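Local atomic coordinates of CalS13 (Micromonospora echinospora, PDB entry 4ZAS), a protein that binds a dTDP-4-keto-6-deoxy sugar and probably acts as a pyridoxal phosphate-dependent sugar aminotransferase. Residues A[30-35]-A[381-386]. Sequence-based numbering, arbitrary orientation.
Sequences IPLSKV and HIPVGW. With T46 (dTDP-4-keto-6-deoxyglucose), chain H.
On the nucleotide side of the sugar pocket, the N-terminal loop before helix 41-49 packs against the segment running on from strand 379-382, with P383 lodged against I30, P31 and L32. Its CB lies 3.3 Å from P31 O, a carbonyl hydrogen-bonded by W387 NE1, and I30 CG2 reaches the same CB at 3.9 Å. From the other end of the ring, L32 comes in with CG anti to the backbone N (chi1 -178°), which brings CD1 over the I382-P383 peptide, 3.4 Å from I382 C. No direct hydrogen bond joins the two segments; water 1 donates one to L32 O and accepts one from V384 N, and water 2 accepts from W386 NE1 at 2.9 Å, in the indole plane, and donates to K34 O. That ring also meets V35 O edge-on, CZ2 at 3.6 Å, while K34 CD approaches CH2 obliquely. With W386 cut back to alanine, water 2 would probably lose its indole N-H donor, and K34's aliphatic chain its apolar neighbour. Past this packing, S33 CB and V35 CG2 touch the ligand's deoxyribose and thymine, and G52, L54 and E55 of the second subunit bind it too, a shared dimer-interface site as in other DegT/DnrJ/EryC1 aminotransferases.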
loop_
_atom_site.group_PDB
_atom_site.type_symbol
_atom_site.label_atom_id
_atom_site.label_comp_id
_atom_site.label_asym_id
_atom_site.label_seq_id
_atom_site.Cartn_x
_atom_site.Cartn_y
_atom_site.Cartn_z
ATOM N N ILE A 30 -10.918 20.701 -22.037
ATOM C CA ILE A 30 -11.344 21.108 -20.702
ATOM C C ILE A 30 -11.386 19.829 -19.883
ATOM O O ILE A 30 -12.273 19.001 -20.083
ATOM C CB ILE A 30 -12.706 21.773 -20.640
ATOM C CG1 ILE A 30 -12.745 23.100 -21.388
ATOM C CG2 ILE A 30 -13.050 22.018 -19.197
ATOM C CD1 ILE A 30 -14.120 23.758 -21.303
ATOM N N PRO A 31 -10.391 19.623 -19.007
ATOM C CA PRO A 31 -10.307 18.318 -18.339
ATOM C C PRO A 31 -11.291 18.173 -17.184
ATOM O O PRO A 31 -11.688 19.172 -16.584
ATOM C CB PRO A 31 -8.859 18.280 -17.848
ATOM C CG PRO A 31 -8.543 19.722 -17.574
ATOM C CD PRO A 31 -9.289 20.520 -18.612
ATOM N N LEU A 32 -11.665 16.934 -16.885
ATOM C CA LEU A 32 -12.554 16.613 -15.773
ATOM C C LEU A 32 -11.824 16.604 -14.407
ATOM O O LEU A 32 -12.417 16.874 -13.349
ATOM C CB LEU A 32 -13.224 15.260 -16.043
ATOM C CG LEU A 32 -14.239 14.712 -15.032
ATOM C CD1 LEU A 32 -15.401 15.678 -14.892
ATOM C CD2 LEU A 32 -14.738 13.379 -15.538
ATOM N N SER A 33 -10.534 16.297 -14.431
ATOM C CA SER A 33 -9.738 16.251 -13.207
ATOM C C SER A 33 -8.366 16.846 -13.460
ATOM O O SER A 33 -7.861 16.810 -14.584
ATOM C CB SER A 33 -9.592 14.814 -12.702
ATOM O OG SER A 33 -10.824 14.298 -12.236
ATOM N N LYS A 34 -7.743 17.360 -12.408
ATOM C CA LYS A 34 -6.437 17.977 -12.573
ATOM C C LYS A 34 -5.645 17.898 -11.273
ATOM O O LYS A 34 -6.220 17.966 -10.185
ATOM C CB LYS A 34 -6.589 19.424 -13.031
ATOM C CG LYS A 34 -5.294 20.072 -13.472
ATOM C CD LYS A 34 -5.520 21.486 -14.002
ATOM C CE LYS A 34 -5.270 21.558 -15.477
ATOM N NZ LYS A 34 -3.830 21.407 -15.746
ATOM N N VAL A 35 -4.335 17.700 -11.392
ATOM C CA VAL A 35 -3.457 17.654 -10.229
ATOM C C VAL A 35 -3.290 19.044 -9.622
ATOM O O VAL A 35 -2.950 19.991 -10.318
ATOM C CB VAL A 35 -2.077 17.069 -10.597
ATOM C CG1 VAL A 35 -1.104 17.225 -9.442
ATOM C CG2 VAL A 35 -2.206 15.619 -11.009
ATOM N N HIS A 381 -20.584 12.860 -15.574
ATOM C CA HIS A 381 -19.897 13.895 -14.814
ATOM C C HIS A 381 -19.205 14.894 -15.726
ATOM O O HIS A 381 -18.570 14.510 -16.712
ATOM C CB HIS A 381 -18.888 13.259 -13.861
ATOM C CG HIS A 381 -19.509 12.307 -12.887
ATOM N ND1 HIS A 381 -19.756 10.987 -13.194
ATOM C CD2 HIS A 381 -19.969 12.491 -11.627
ATOM C CE1 HIS A 381 -20.322 10.392 -12.157
ATOM N NE2 HIS A 381 -20.463 11.284 -11.192
ATOM N N ILE A 382 -19.296 16.170 -15.370
ATOM C CA ILE A 382 -18.760 17.231 -16.203
ATOM C C ILE A 382 -17.793 18.049 -15.337
ATOM O O ILE A 382 -17.956 18.123 -14.118
ATOM C CB ILE A 382 -19.881 18.098 -16.802
ATOM C CG1 ILE A 382 -20.556 18.919 -15.705
ATOM C CG2 ILE A 382 -20.888 17.232 -17.539
ATOM C CD1 ILE A 382 -21.543 19.898 -16.217
ATOM N N PRO A 383 -16.780 18.663 -15.966
ATOM C CA PRO A 383 -15.751 19.430 -15.262
ATOM C C PRO A 383 -16.341 20.561 -14.462
ATOM O O PRO A 383 -17.172 21.278 -15.002
ATOM C CB PRO A 383 -14.886 19.979 -16.393
ATOM C CG PRO A 383 -15.115 19.056 -17.524
ATOM C CD PRO A 383 -16.549 18.655 -17.416
ATOM N N VAL A 384 -15.913 20.720 -13.213
ATOM C CA VAL A 384 -16.444 21.755 -12.335
ATOM C C VAL A 384 -15.327 22.345 -11.477
ATOM O O VAL A 384 -15.538 23.350 -10.795
ATOM C CB VAL A 384 -17.591 21.185 -11.449
ATOM C CG1 VAL A 384 -17.028 20.311 -10.347
ATOM C CG2 VAL A 384 -18.490 22.306 -10.881
ATOM N N GLY A 385 -14.137 21.736 -11.538
ATOM C CA GLY A 385 -13.009 22.108 -10.686
ATOM C C GLY A 385 -12.393 23.504 -10.788
ATOM O O GLY A 385 -12.840 24.344 -11.576
ATOM N N TRP A 386 -11.356 23.737 -9.979
ATOM C CA TRP A 386 -10.703 25.046 -9.807
ATOM C C TRP A 386 -9.955 25.570 -11.043
ATOM O O TRP A 386 -9.551 26.732 -11.076
ATOM C CB TRP A 386 -9.727 24.992 -8.613
ATOM C CG TRP A 386 -8.782 23.814 -8.673
ATOM C CD1 TRP A 386 -8.920 22.616 -8.024
ATOM C CD2 TRP A 386 -7.580 23.709 -9.458
ATOM N NE1 TRP A 386 -7.873 21.781 -8.348
ATOM C CE2 TRP A 386 -7.037 22.424 -9.220
ATOM C CE3 TRP A 386 -6.910 24.578 -10.332
ATOM C CZ2 TRP A 386 -5.856 21.983 -9.829
ATOM C CZ3 TRP A 386 -5.735 24.138 -10.934
ATOM C CH2 TRP A 386 -5.218 22.850 -10.671
HETATM C C4 T46 H . -10.249 6.835 -8.703
HETATM C C5 T46 H . -11.129 7.402 -9.858
HETATM C C6 T46 H . -12.429 7.850 -9.263
HETATM C C21 T46 H . -3.665 13.649 -14.414
HETATM O O21 T46 H . -3.641 14.639 -15.083
HETATM N N31 T46 H . -2.531 13.218 -13.496
HETATM C C41 T46 H . -2.591 12.004 -12.690
HETATM O O41 T46 H . -1.679 11.724 -11.993
HETATM C C51 T46 H . -3.766 11.138 -12.734
HETATM C C5A T46 H . -3.795 9.852 -11.854
HETATM C C61 T46 H . -4.904 11.501 -13.605
HETATM N N11 T46 H . -4.866 12.720 -14.421
HETATM C C1, T46 H . -5.975 13.129 -15.322
HETATM C C2, T46 H . -6.013 12.286 -16.378
HETATM C C3, T46 H . -7.581 11.868 -16.630
HETATM O O3, T46 H . -8.089 12.725 -17.701
HETATM O O4, T46 H . -7.327 13.105 -14.654
HETATM C C4, T46 H . -8.229 12.089 -15.548
HETATM C C5, T46 H . -8.480 10.780 -14.767
HETATM O O5, T46 H . -7.254 10.039 -14.716
HETATM P P T46 H . -7.355 8.390 -14.539
HETATM O O1P T46 H . -7.069 7.717 -15.874
HETATM O O2P T46 H . -6.361 7.952 -13.488
HETATM O OPP T46 H . -8.910 8.063 -14.001
HETATM P P2 T46 H . -9.428 6.670 -13.205
HETATM O O4P T46 H . -10.892 6.381 -13.519
HETATM O O3P T46 H . -8.550 5.512 -13.641
HETATM O O1 T46 H . -9.252 6.815 -11.572
HETATM C C1 T46 H . -9.129 8.063 -11.012
HETATM C C2 T46 H . -8.224 7.845 -9.837
HETATM O O2 T46 H . -6.906 7.451 -10.344
HETATM C C3 T46 H . -8.774 6.731 -9.040
HETATM O O3 T46 H . -8.003 6.570 -7.813
HETATM O O4 T46 H . -10.718 6.481 -7.685
HETATM O O5 T46 H . -10.472 8.488 -10.584
HETATM O O HOH W 1 -14.331 18.674 -12.020
HETATM O O HOH W 2 -7.309 18.977 -8.030
#